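Long-range contacts in CCMAN5 (Cellulosimicrobium cellulans, PDB 2XSG), which probably hydrolyses alpha-mannosidic linkages as a calcium-binding family GH92 glycosidase, and enables mannose-6-phosphate modification of recombinant lysosomal enzymes made in yeast: residues Y88-Y97 and Q215-L223; A325-V335 and L394-P402. All coordinates share one frame; numbering follows the deposited sequence.

Contact 1: Y88-Y97 and Q215-L223; sequences YTARPGTGTY and QTWGDDDRL
Tyr88 brings its CB to 3.8 Å from Leu223 CD2 where the loop 88-97 starts across one face of a five-stranded antiparallel sheet in the N-terminal beta-sandwich domain. Its partner is the hairpin that turns from strand 212-217 into the edge strand 223-224 through a type I turn, Gly218 to Asp221. Two waters bridge this end: one molecule donates to both Tyr88 O and Gln215 OE1, a second donates to Thr89 O and accepts from Leu223 N. Ala90 then rests its CA on Leu223 CB.

At Arg91 the two backbones bond without a water between them. The backbone N of Arg91 donates to Asp221 O at 3.0 Å. With CG anti to the backbone N (chi1 -176°), that methylene lands squarely over the five-membered ring of Trp217, 3.3 Å from its centroid, a CH-pi contact. A bend at chi2 turns the guanidinium across the indole, one face toward Trp217 CZ2, the two planes tilted by 38°. Salt bridges to Asp233 and Asp162 hold its end, and Trp217 NE1 donates to the same Asp233, so one carboxylate ties both side chains together. Asp221 OD1 flanks the Arg91 chain, 3.6 Å from CB.

Pro92 extends the cover on the same indole face, its CD 3.8 Å from the six-membered centroid, while its CG sits over the centre of the Tyr88 ring. At the end of the 3-10 turn 94-97, Tyr97 OH, hydrogen-bonded to Asp162, comes to 4.2 Å from Trp217 CH2.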
ATOM      1  N   TYR A  88      20.893  32.630   6.817  1.00  6.50           N
ATOM      2  CA  TYR A  88      21.898  31.644   7.253  1.00  6.34           C
ATOM      3  C   TYR A  88      23.322  32.042   6.850  1.00  6.23           C
ATOM      4  O   TYR A  88      23.528  32.713   5.829  1.00  6.26           O
ATOM      5  CB  TYR A  88      21.557  30.259   6.688  1.00  5.81           C
ATOM      6  CG  TYR A  88      20.280  29.650   7.262  1.00  5.77           C
ATOM      7  CD1 TYR A  88      19.067  29.756   6.586  1.00  6.47           C
ATOM      8  CD2 TYR A  88      20.295  28.971   8.483  1.00  4.62           C
ATOM      9  CE1 TYR A  88      17.888  29.181   7.100  1.00  4.86           C
ATOM     10  CE2 TYR A  88      19.129  28.409   9.011  1.00  5.19           C
ATOM     11  CZ  TYR A  88      17.936  28.516   8.312  1.00  3.77           C
ATOM     12  OH  TYR A  88      16.798  27.958   8.836  1.00  4.07           O
ATOM     13  N   THR A  89      24.297  31.622   7.656  1.00  6.38           N
ATOM     14  CA  THR A  89      25.725  31.837   7.367  1.00  6.35           C
ATOM     15  C   THR A  89      26.465  30.494   7.378  1.00  5.98           C
ATOM     16  O   THR A  89      27.670  30.438   7.137  1.00  5.39           O
ATOM     17  CB  THR A  89      26.419  32.801   8.396  1.00  6.65           C
ATOM     18  OG1 THR A  89      26.391  32.224   9.708  1.00  8.52           O
ATOM     19  CG2 THR A  89      25.752  34.160   8.442  1.00  7.24           C
ATOM     20  N   ALA A  90      25.730  29.418   7.683  1.00  5.35           N
ATOM     21  CA  ALA A  90      26.243  28.046   7.644  1.00  5.37           C
ATOM     22  C   ALA A  90      25.076  27.106   7.339  1.00  5.32           C
ATOM     23  O   ALA A  90      23.930  27.559   7.225  1.00  5.59           O
ATOM     24  CB  ALA A  90      26.913  27.658   8.976  1.00  5.13           C
ATOM     25  N   ARG A  91      25.364  25.815   7.205  1.00  4.84           N
ATOM     26  CA  ARG A  91      24.320  24.820   6.959  1.00  5.13           C
ATOM     27  C   ARG A  91      23.265  24.929   8.077  1.00  5.16           C
ATOM     28  O   ARG A  91      23.626  25.019   9.248  1.00  4.73           O
ATOM     29  CB  ARG A  91      24.917  23.420   6.893  1.00  4.94           C
ATOM     30  CG  ARG A  91      23.890  22.326   6.543  1.00  5.14           C
ATOM     31  CD  ARG A  91      23.362  21.485   7.740  1.00  4.70           C
ATOM     32  NE  ARG A  91      22.758  20.265   7.186  1.00  2.44           N
ATOM     33  CZ  ARG A  91      21.489  20.157   6.801  1.00  3.44           C
ATOM     34  NH1 ARG A  91      20.639  21.167   6.995  1.00  2.00           N
ATOM     35  NH2 ARG A  91      21.057  19.026   6.254  1.00  2.00           N
ATOM     36  N   PRO A  92      21.967  24.969   7.713  1.00  5.27           N
ATOM     37  CA  PRO A  92      20.929  25.218   8.718  1.00  5.88           C
ATOM     38  C   PRO A  92      20.845  24.119   9.765  1.00  6.33           C
ATOM     39  O   PRO A  92      20.995  22.941   9.435  1.00  6.09           O
ATOM     40  CB  PRO A  92      19.649  25.237   7.888  1.00  5.92           C
ATOM     41  CG  PRO A  92      20.103  25.739   6.542  1.00  5.25           C
ATOM     42  CD  PRO A  92      21.433  25.078   6.340  1.00  5.77           C
ATOM     43  N   GLY A  93      20.641  24.512  11.015  1.00  6.36           N
ATOM     44  CA  GLY A  93      20.187  23.570  12.046  1.00  6.88           C
ATOM     45  C   GLY A  93      18.727  23.265  11.774  1.00  6.92           C
ATOM     46  O   GLY A  93      17.937  24.178  11.518  1.00  7.00           O
ATOM     47  N   THR A  94      18.363  21.986  11.798  1.00  7.04           N
ATOM     48  CA  THR A  94      17.002  21.551  11.438  1.00  7.19           C
ATOM     49  C   THR A  94      15.932  22.103  12.376  1.00  6.65           C
ATOM     50  O   THR A  94      14.799  22.279  11.979  1.00  7.02           O
ATOM     51  CB  THR A  94      16.872  20.008  11.410  1.00  7.74           C
ATOM     52  OG1 THR A  94      16.772  19.501  12.755  1.00  8.79           O
ATOM     53  CG2 THR A  94      18.054  19.368  10.703  1.00  6.35           C
ATOM     54  N   GLY A  95      16.297  22.372  13.626  1.00  6.91           N
ATOM     55  CA  GLY A  95      15.372  22.994  14.585  1.00  6.49           C
ATOM     56  C   GLY A  95      14.862  24.362  14.138  1.00  6.01           C
ATOM     57  O   GLY A  95      13.755  24.776  14.496  1.00  5.77           O
ATOM     58  N   THR A  96      15.664  25.052  13.332  1.00  5.29           N
ATOM     59  CA  THR A  96      15.337  26.397  12.856  1.00  4.50           C
ATOM     60  C   THR A  96      14.231  26.423  11.786  1.00  4.41           C
ATOM     61  O   THR A  96      13.652  27.489  11.487  1.00  4.03           O
ATOM     62  CB  THR A  96      16.599  27.118  12.312  1.00  4.66           C
ATOM     63  OG1 THR A  96      16.985  26.544  11.055  1.00  3.76           O
ATOM     64  CG2 THR A  96      17.758  27.040  13.328  1.00  4.51           C
ATOM     65  N   TYR A  97      13.968  25.255  11.199  1.00  4.14           N
ATOM     66  CA  TYR A  97      12.906  25.086  10.204  1.00  3.46           C
ATOM     67  C   TYR A  97      11.492  25.173  10.797  1.00  3.30           C
ATOM     68  O   TYR A  97      10.530  25.408  10.078  1.00  2.93           O
ATOM     69  CB  TYR A  97      13.028  23.703   9.539  1.00  3.67           C
ATOM     70  CG  TYR A  97      14.291  23.436   8.731  1.00  3.74           C
ATOM     71  CD1 TYR A  97      15.040  24.483   8.142  1.00  3.79           C
ATOM     72  CD2 TYR A  97      14.706  22.129   8.510  1.00  3.16           C
ATOM     73  CE1 TYR A  97      16.193  24.209   7.381  1.00  4.91           C
ATOM     74  CE2 TYR A  97      15.854  21.845   7.767  1.00  3.62           C
ATOM     75  CZ  TYR A  97      16.585  22.880   7.196  1.00  4.97           C
ATOM     76  OH  TYR A  97      17.716  22.561   6.455  1.00  5.17           O
ATOM     77  N   GLN A 215      22.986  30.155  -2.411  1.00  5.12           N
ATOM     78  CA  GLN A 215      24.181  29.630  -1.791  1.00  5.10           C
ATOM     79  C   GLN A 215      23.974  28.146  -1.543  1.00  5.42           C
ATOM     80  O   GLN A 215      22.833  27.687  -1.384  1.00  5.70           O
ATOM     81  CB  GLN A 215      24.444  30.338  -0.476  1.00  5.14           C
ATOM     82  CG  GLN A 215      24.881  31.782  -0.666  1.00  6.52           C
ATOM     83  CD  GLN A 215      25.348  32.414   0.622  1.00  8.64           C
ATOM     84  OE1 GLN A 215      24.621  32.448   1.620  1.00  8.28           O
ATOM     85  NE2 GLN A 215      26.577  32.926   0.610  1.00  8.04           N
ATOM     86  N   THR A 216      25.068  27.392  -1.517  1.00  4.56           N
ATOM     87  CA  THR A 216      24.971  25.952  -1.317  1.00  4.16           C
ATOM     88  C   THR A 216      25.789  25.543  -0.122  1.00  3.30           C
ATOM     89  O   THR A 216      26.601  26.326   0.361  1.00  3.33           O
ATOM     90  CB  THR A 216      25.469  25.178  -2.536  1.00  3.44           C
ATOM     91  OG1 THR A 216      26.858  25.470  -2.745  1.00  4.26           O
ATOM     92  CG2 THR A 216      24.649  25.553  -3.781  1.00  3.74           C
ATOM     93  N   TRP A 217      25.561  24.328   0.351  1.00  3.49           N
ATOM     94  CA  TRP A 217      26.416  23.714   1.369  1.00  3.72           C
ATOM     95  C   TRP A 217      26.749  22.257   1.044  1.00  4.00           C
ATOM     96  O   TRP A 217      25.983  21.573   0.372  1.00  4.30           O
ATOM     97  CB  TRP A 217      25.792  23.817   2.762  1.00  3.49           C
ATOM     98  CG  TRP A 217      24.693  22.834   3.028  1.00  4.90           C
ATOM     99  CD1 TRP A 217      24.834  21.511   3.319  1.00  5.22           C
ATOM    100  CD2 TRP A 217      23.285  23.099   3.048  1.00  5.46           C
ATOM    101  NE1 TRP A 217      23.603  20.930   3.511  1.00  5.35           N
ATOM    102  CE2 TRP A 217      22.635  21.881   3.354  1.00  5.12           C
ATOM    103  CE3 TRP A 217      22.509  24.251   2.850  1.00  6.04           C
ATOM    104  CZ2 TRP A 217      21.246  21.775   3.472  1.00  4.95           C
ATOM    105  CZ3 TRP A 217      21.115  24.146   2.953  1.00  4.84           C
ATOM    106  CH2 TRP A 217      20.504  22.916   3.267  1.00  5.60           C
ATOM    107  N   GLY A 218      27.897  21.805   1.532  1.00  3.41           N
ATOM    108  CA  GLY A 218      28.287  20.410   1.474  1.00  3.16           C
ATOM    109  C   GLY A 218      28.568  19.902   2.878  1.00  3.28           C
ATOM    110  O   GLY A 218      28.134  20.516   3.893  1.00  2.68           O
ATOM    111  N   ASP A 219      29.317  18.806   2.948  1.00  3.28           N
ATOM    112  CA  ASP A 219      29.476  18.047   4.197  1.00  3.69           C
ATOM    113  C   ASP A 219      30.293  18.725   5.296  1.00  3.54           C
ATOM    114  O   ASP A 219      30.272  18.281   6.454  1.00  3.68           O
ATOM    115  CB  ASP A 219      30.039  16.666   3.893  1.00  4.05           C
ATOM    116  CG  ASP A 219      29.042  15.788   3.150  1.00  5.29           C
ATOM    117  OD1 ASP A 219      28.062  15.322   3.784  1.00  5.62           O
ATOM    118  OD2 ASP A 219      29.243  15.577   1.933  1.00  5.80           O
ATOM    119  N   ASP A 220      31.023  19.774   4.933  1.00  3.84           N
ATOM    120  CA  ASP A 220      31.739  20.599   5.920  1.00  3.99           C
ATOM    121  C   ASP A 220      30.849  21.674   6.553  1.00  4.63           C
ATOM    122  O   ASP A 220      31.341  22.521   7.288  1.00  3.84           O
ATOM    123  CB  ASP A 220      33.004  21.226   5.320  1.00  4.24           C
ATOM    124  CG  ASP A 220      32.718  22.236   4.175  1.00  5.71           C
ATOM    125  OD1 ASP A 220      31.549  22.626   3.933  1.00  4.32           O
ATOM    126  OD2 ASP A 220      33.706  22.631   3.503  1.00  8.73           O
ATOM    127  N   ASP A 221      29.550  21.645   6.242  1.00  4.76           N
ATOM    128  CA  ASP A 221      28.605  22.629   6.772  1.00  5.99           C
ATOM    129  C   ASP A 221      28.874  24.098   6.398  1.00  6.19           C
ATOM    130  O   ASP A 221      28.240  24.982   6.958  1.00  6.09           O
ATOM    131  CB  ASP A 221      28.502  22.498   8.310  1.00  6.44           C
ATOM    132  CG  ASP A 221      27.837  21.190   8.735  1.00  7.96           C
ATOM    133  OD1 ASP A 221      27.007  20.669   7.962  1.00  9.15           O
ATOM    134  OD2 ASP A 221      28.157  20.682   9.826  1.00  9.64           O
ATOM    135  N   ARG A 222      29.798  24.357   5.474  1.00  6.64           N
ATOM    136  CA  ARG A 222      30.031  25.737   5.029  1.00  6.95           C
ATOM    137  C   ARG A 222      28.991  26.178   3.997  1.00  6.77           C
ATOM    138  O   ARG A 222      28.714  25.472   3.014  1.00  6.74           O
ATOM    139  CB  ARG A 222      31.462  25.939   4.516  1.00  6.37           C
ATOM    140  CG  ARG A 222      32.485  25.953   5.630  1.00  9.15           C
ATOM    141  CD  ARG A 222      33.923  25.991   5.140  1.00 12.78           C
ATOM    142  NE  ARG A 222      34.405  27.343   4.864  1.00 16.55           N
ATOM    143  CZ  ARG A 222      34.620  27.819   3.633  1.00 19.03           C
ATOM    144  NH1 ARG A 222      34.402  27.060   2.562  1.00 15.89           N
ATOM    145  NH2 ARG A 222      35.075  29.056   3.470  1.00 21.44           N
ATOM    146  N   LEU A 223      28.390  27.339   4.239  1.00  6.94           N
ATOM    147  CA  LEU A 223      27.449  27.915   3.289  1.00  6.51           C
ATOM    148  C   LEU A 223      28.198  28.872   2.397  1.00  6.99           C
ATOM    149  O   LEU A 223      28.689  29.900   2.865  1.00  6.36           O
ATOM    150  CB  LEU A 223      26.327  28.634   4.014  1.00  6.32           C
ATOM    151  CG  LEU A 223      25.213  29.195   3.130  1.00  6.32           C
ATOM    152  CD1 LEU A 223      24.457  28.072   2.421  1.00  3.68           C
ATOM    153  CD2 LEU A 223      24.287  29.990   4.022  1.00  6.14           C
TER
HETATM  154  O   HOH W   1      25.072  33.678   3.940  1.00  9.91           O
HETATM  155  O   HOH W   2      29.460  28.741   6.728  1.00  3.10           O

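Contact 2: A325-V335 and L394-P402; sequences ATSTSGTYRGV and LGGFVHSVP
Val335 wedges between Phe397 and His399 and is the side chain to follow. Its CB presses on the root of the Phe397 side chain, 3.7 Å from Phe397 CG. From there the methyls part. With CG1 anti to the carbonyl carbon (chi1 -71°), that branch runs alongside His399 and lies over the face of the imidazole, 3.9 Å from the ring centroid, a CH-pi contact in which NE2 is the nearest ring atom. CG2 goes to the other aromatic, over a face of Phe397 but offset toward the rim near CD2. The imidazole is steadied by its own segment, His399 ND1 donating to Phe397 O at 3.3 Å with a bent angle of 137°, and it also stacks with Trp406. Helix 368-387 adds Leu381 and Asp384 against Val335.

Two residues back, Arg333 runs extended until a bend at chi3 brings its guanidinium alongside the backbone of 398-400. Ser400 CB lies over one face, and His399 O sits near the plane at the edge, 3.5 Å from NH1. NH1 donates to a water that lies in the guanidinium plane, at 2.8 Å; the same water is 2.7 Å from Val398 O. A second water accepts from Val398 N and lies 2.8 Å from Val335 O, so two waters lie between the polar atoms of the two segments. Arg333 NE reaches Pro256 O, and Ser400 OG pairs with Asp349. At the far end, Ala325 CB meets Val401 CG1 at 3.8 Å.

Since His399 also makes backbone bonds to Ala199 and Thr201 of strand 198-208, this is a domain junction: a hairpin and an interhelical loop of the helical GH92 catalytic domain, meeting beside a strand of the N-terminal sandwich.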
ATOM      1  N   ALA A 325       6.943   4.897 -12.509  1.00  2.71           N
ATOM      2  CA  ALA A 325       8.405   5.051 -12.611  1.00  2.49           C
ATOM      3  C   ALA A 325       8.887   5.245 -14.061  1.00  2.51           C
ATOM      4  O   ALA A 325      10.038   4.959 -14.386  1.00  2.76           O
ATOM      5  CB  ALA A 325       9.097   3.857 -11.985  1.00  2.56           C
ATOM      6  N   THR A 326       8.001   5.773 -14.904  1.00  2.52           N
ATOM      7  CA  THR A 326       8.251   6.016 -16.337  1.00  2.79           C
ATOM      8  C   THR A 326       8.364   7.507 -16.651  1.00  2.94           C
ATOM      9  O   THR A 326       7.604   8.321 -16.123  1.00  3.21           O
ATOM     10  CB  THR A 326       7.092   5.413 -17.200  1.00  2.00           C
ATOM     11  OG1 THR A 326       6.911   4.037 -16.840  1.00  2.53           O
ATOM     12  CG2 THR A 326       7.344   5.521 -18.717  1.00  2.00           C
ATOM     13  N   SER A 327       9.298   7.849 -17.533  1.00  3.10           N
ATOM     14  CA  SER A 327       9.461   9.217 -18.018  1.00  3.68           C
ATOM     15  C   SER A 327       8.379   9.577 -19.025  1.00  3.60           C
ATOM     16  O   SER A 327       7.668   8.694 -19.504  1.00  3.75           O
ATOM     17  CB  SER A 327      10.829   9.373 -18.676  1.00  3.17           C
ATOM     18  OG  SER A 327      10.902   8.669 -19.913  1.00  4.96           O
ATOM     19  N   THR A 328       8.268  10.867 -19.356  1.00  3.53           N
ATOM     20  CA  THR A 328       7.334  11.320 -20.406  1.00  4.17           C
ATOM     21  C   THR A 328       7.778  10.861 -21.800  1.00  4.49           C
ATOM     22  O   THR A 328       7.003  10.911 -22.755  1.00  4.47           O
ATOM     23  CB  THR A 328       7.088  12.855 -20.373  1.00  4.06           C
ATOM     24  OG1 THR A 328       8.330  13.555 -20.565  1.00  5.52           O
ATOM     25  CG2 THR A 328       6.472  13.267 -19.044  1.00  2.44           C
ATOM     26  N   SER A 329       9.028  10.403 -21.900  1.00  4.69           N
ATOM     27  CA  SER A 329       9.559   9.878 -23.145  1.00  4.95           C
ATOM     28  C   SER A 329       9.363   8.365 -23.282  1.00  4.97           C
ATOM     29  O   SER A 329       9.838   7.774 -24.256  1.00  5.33           O
ATOM     30  CB  SER A 329      11.044  10.227 -23.286  1.00  4.87           C
ATOM     31  OG  SER A 329      11.254  11.616 -23.133  1.00  4.85           O
ATOM     32  N   GLY A 330       8.687   7.753 -22.308  1.00  4.36           N
ATOM     33  CA  GLY A 330       8.432   6.312 -22.307  1.00  4.52           C
ATOM     34  C   GLY A 330       9.613   5.430 -21.929  1.00  4.00           C
ATOM     35  O   GLY A 330       9.681   4.281 -22.355  1.00  4.64           O
ATOM     36  N   THR A 331      10.539   5.961 -21.130  1.00  3.80           N
ATOM     37  CA  THR A 331      11.697   5.204 -20.656  1.00  2.64           C
ATOM     38  C   THR A 331      11.684   5.008 -19.133  1.00  2.77           C
ATOM     39  O   THR A 331      10.998   5.721 -18.412  1.00  2.53           O
ATOM     40  CB  THR A 331      13.038   5.854 -21.070  1.00  2.78           C
ATOM     41  OG1 THR A 331      13.186   7.126 -20.434  1.00  3.02           O
ATOM     42  CG2 THR A 331      13.123   6.033 -22.592  1.00  3.04           C
ATOM     43  N   TYR A 332      12.464   4.041 -18.655  1.00  2.66           N
ATOM     44  CA  TYR A 332      12.591   3.759 -17.230  1.00  2.99           C
ATOM     45  C   TYR A 332      14.041   3.345 -16.943  1.00  3.61           C
ATOM     46  O   TYR A 332      14.811   3.084 -17.871  1.00  3.30           O
ATOM     47  CB  TYR A 332      11.584   2.667 -16.829  1.00  3.35           C
ATOM     48  CG  TYR A 332      11.980   1.247 -17.193  1.00  3.30           C
ATOM     49  CD1 TYR A 332      11.669   0.694 -18.444  1.00  4.95           C
ATOM     50  CD2 TYR A 332      12.667   0.447 -16.275  1.00  3.25           C
ATOM     51  CE1 TYR A 332      12.051  -0.636 -18.769  1.00  2.60           C
ATOM     52  CE2 TYR A 332      13.032  -0.868 -16.586  1.00  4.09           C
ATOM     53  CZ  TYR A 332      12.732  -1.403 -17.835  1.00  3.14           C
ATOM     54  OH  TYR A 332      13.132  -2.709 -18.110  1.00  4.34           O
ATOM     55  N   ARG A 333      14.442   3.308 -15.675  1.00  3.96           N
ATOM     56  CA  ARG A 333      15.772   2.810 -15.367  1.00  4.36           C
ATOM     57  C   ARG A 333      15.688   1.426 -14.764  1.00  4.46           C
ATOM     58  O   ARG A 333      14.909   1.183 -13.848  1.00  4.09           O
ATOM     59  CB  ARG A 333      16.566   3.742 -14.442  1.00  5.00           C
ATOM     60  CG  ARG A 333      17.936   3.122 -14.065  1.00  7.51           C
ATOM     61  CD  ARG A 333      18.884   4.093 -13.420  1.00 12.03           C
ATOM     62  NE  ARG A 333      18.171   4.903 -12.460  1.00 17.68           N
ATOM     63  CZ  ARG A 333      18.006   4.614 -11.173  1.00 15.89           C
ATOM     64  NH1 ARG A 333      18.540   3.520 -10.635  1.00 16.39           N
ATOM     65  NH2 ARG A 333      17.299   5.450 -10.437  1.00 12.08           N
ATOM     66  N   GLY A 334      16.499   0.524 -15.291  1.00  4.37           N
ATOM     67  CA  GLY A 334      16.484  -0.862 -14.873  1.00  4.85           C
ATOM     68  C   GLY A 334      17.457  -1.089 -13.743  1.00  5.13           C
ATOM     69  O   GLY A 334      18.353  -0.271 -13.517  1.00  6.09           O
ATOM     70  N   VAL A 335      17.290  -2.197 -13.029  1.00  5.72           N
ATOM     71  CA  VAL A 335      18.230  -2.594 -11.974  1.00  5.79           C
ATOM     72  C   VAL A 335      19.655  -2.803 -12.491  1.00  6.73           C
ATOM     73  O   VAL A 335      20.587  -2.869 -11.697  1.00  6.76           O
ATOM     74  CB  VAL A 335      17.737  -3.849 -11.184  1.00  6.20           C
ATOM     75  CG1 VAL A 335      16.561  -3.500 -10.300  1.00  4.21           C
ATOM     76  CG2 VAL A 335      17.371  -4.986 -12.131  1.00  5.29           C
ATOM     77  N   LEU A 394      17.129  -9.167  -5.924  1.00  8.90           N
ATOM     78  CA  LEU A 394      16.784  -7.778  -6.181  1.00  7.81           C
ATOM     79  C   LEU A 394      17.389  -6.821  -5.149  1.00  7.40           C
ATOM     80  O   LEU A 394      17.707  -5.689  -5.470  1.00  7.30           O
ATOM     81  CB  LEU A 394      15.268  -7.623  -6.271  1.00  8.02           C
ATOM     82  CG  LEU A 394      14.662  -8.127  -7.581  1.00  6.71           C
ATOM     83  CD1 LEU A 394      13.153  -8.124  -7.493  1.00  5.75           C
ATOM     84  CD2 LEU A 394      15.145  -7.264  -8.748  1.00  5.98           C
ATOM     85  N   GLY A 395      17.569  -7.292  -3.917  1.00  7.34           N
ATOM     86  CA  GLY A 395      18.189  -6.497  -2.850  1.00  7.24           C
ATOM     87  C   GLY A 395      19.600  -5.997  -3.116  1.00  7.49           C
ATOM     88  O   GLY A 395      20.057  -5.051  -2.476  1.00  7.13           O
ATOM     89  N   GLY A 396      20.288  -6.601  -4.083  1.00  7.90           N
ATOM     90  CA  GLY A 396      21.668  -6.206  -4.388  1.00  7.80           C
ATOM     91  C   GLY A 396      21.828  -5.087  -5.407  1.00  7.90           C
ATOM     92  O   GLY A 396      22.946  -4.638  -5.664  1.00  8.03           O
ATOM     93  N   PHE A 397      20.726  -4.629  -5.984  1.00  7.07           N
ATOM     94  CA  PHE A 397      20.775  -3.575  -6.983  1.00  7.11           C
ATOM     95  C   PHE A 397      20.289  -2.256  -6.402  1.00  6.71           C
ATOM     96  O   PHE A 397      19.575  -2.223  -5.397  1.00  6.59           O
ATOM     97  CB  PHE A 397      19.889  -3.915  -8.192  1.00  7.31           C
ATOM     98  CG  PHE A 397      20.173  -5.255  -8.805  1.00  8.76           C
ATOM     99  CD1 PHE A 397      21.353  -5.475  -9.513  1.00  9.66           C
ATOM    100  CD2 PHE A 397      19.257  -6.300  -8.669  1.00  9.34           C
ATOM    101  CE1 PHE A 397      21.632  -6.726 -10.079  1.00 11.27           C
ATOM    102  CE2 PHE A 397      19.520  -7.559  -9.230  1.00 10.57           C
ATOM    103  CZ  PHE A 397      20.709  -7.770  -9.944  1.00 10.63           C
ATOM    104  N   VAL A 398      20.667  -1.170  -7.064  1.00  5.93           N
ATOM    105  CA  VAL A 398      20.114   0.147  -6.774  1.00  5.79           C
ATOM    106  C   VAL A 398      18.795   0.283  -7.550  1.00  5.25           C
ATOM    107  O   VAL A 398      18.772   0.118  -8.766  1.00  4.93           O
ATOM    108  CB  VAL A 398      21.104   1.271  -7.162  1.00  5.90           C
ATOM    109  CG1 VAL A 398      20.450   2.634  -6.973  1.00  7.39           C
ATOM    110  CG2 VAL A 398      22.384   1.170  -6.309  1.00  6.00           C
ATOM    111  N   HIS A 399      17.697   0.553  -6.846  1.00  4.46           N
ATOM    112  CA  HIS A 399      16.383   0.637  -7.501  1.00  3.71           C
ATOM    113  C   HIS A 399      15.976   2.031  -8.055  1.00  3.48           C
ATOM    114  O   HIS A 399      16.591   3.040  -7.714  1.00  3.19           O
ATOM    115  CB  HIS A 399      15.327   0.028  -6.590  1.00  2.90           C
ATOM    116  CG  HIS A 399      15.349  -1.465  -6.613  1.00  3.29           C
ATOM    117  ND1 HIS A 399      16.363  -2.204  -6.036  1.00  3.39           N
ATOM    118  CD2 HIS A 399      14.521  -2.355  -7.202  1.00  2.00           C
ATOM    119  CE1 HIS A 399      16.139  -3.488  -6.253  1.00  2.00           C
ATOM    120  NE2 HIS A 399      15.037  -3.605  -6.965  1.00  2.00           N
ATOM    121  N   SER A 400      14.977   2.066  -8.944  1.00  3.30           N
ATOM    122  CA  SER A 400      14.638   3.298  -9.687  1.00  3.42           C
ATOM    123  C   SER A 400      13.783   4.277  -8.887  1.00  3.36           C
ATOM    124  O   SER A 400      13.691   5.452  -9.244  1.00  3.59           O
ATOM    125  CB  SER A 400      13.976   2.971 -11.048  1.00  3.38           C
ATOM    126  OG  SER A 400      12.634   2.537 -10.909  1.00  2.45           O
ATOM    127  N   VAL A 401      13.166   3.772  -7.815  1.00  3.11           N
ATOM    128  CA  VAL A 401      12.289   4.537  -6.906  1.00  2.51           C
ATOM    129  C   VAL A 401      12.434   3.895  -5.519  1.00  3.07           C
ATOM    130  O   VAL A 401      12.882   2.744  -5.435  1.00  2.79           O
ATOM    131  CB  VAL A 401      10.804   4.448  -7.323  1.00  3.00           C
ATOM    132  CG1 VAL A 401      10.559   5.086  -8.697  1.00  3.01           C
ATOM    133  CG2 VAL A 401      10.315   2.994  -7.305  1.00  2.31           C
ATOM    134  N   PRO A 402      12.064   4.616  -4.429  1.00  3.01           N
ATOM    135  CA  PRO A 402      12.071   3.956  -3.136  1.00  3.03           C
ATOM    136  C   PRO A 402      11.206   2.716  -3.213  1.00  2.95           C
ATOM    137  O   PRO A 402      10.160   2.721  -3.878  1.00  2.34           O
ATOM    138  CB  PRO A 402      11.448   4.990  -2.183  1.00  3.16           C
ATOM    139  CG  PRO A 402      10.999   6.109  -3.000  1.00  3.44           C
ATOM    140  CD  PRO A 402      11.680   6.035  -4.323  1.00  3.56           C
TER
HETATM  141  O   HOH W   3      19.941   1.125 -11.009  1.00 16.11           O
HETATM  142  O   HOH W   4      21.772  -1.403  -9.588  1.00 11.71           O

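Both segments of contact 1 precede those of contact 2; the first pair belongs to the N-terminal domain, the second to the catalytic domain. Their centres are 31 Å apart, and the nearest atoms are about 18 Å apart. Contact 1 lies well out on the sandwich, 35 Å from the centre of the chain, closing over the five-stranded sheet; contact 2 lies nearer the middle, at 19 Å. Strand 198-208 of the ten-stranded sheet relates them: it flanks contact 2 and is followed directly in sequence by strand 212-217 of contact 1. One contact is therefore internal to the sandwich, while the other borders both domains.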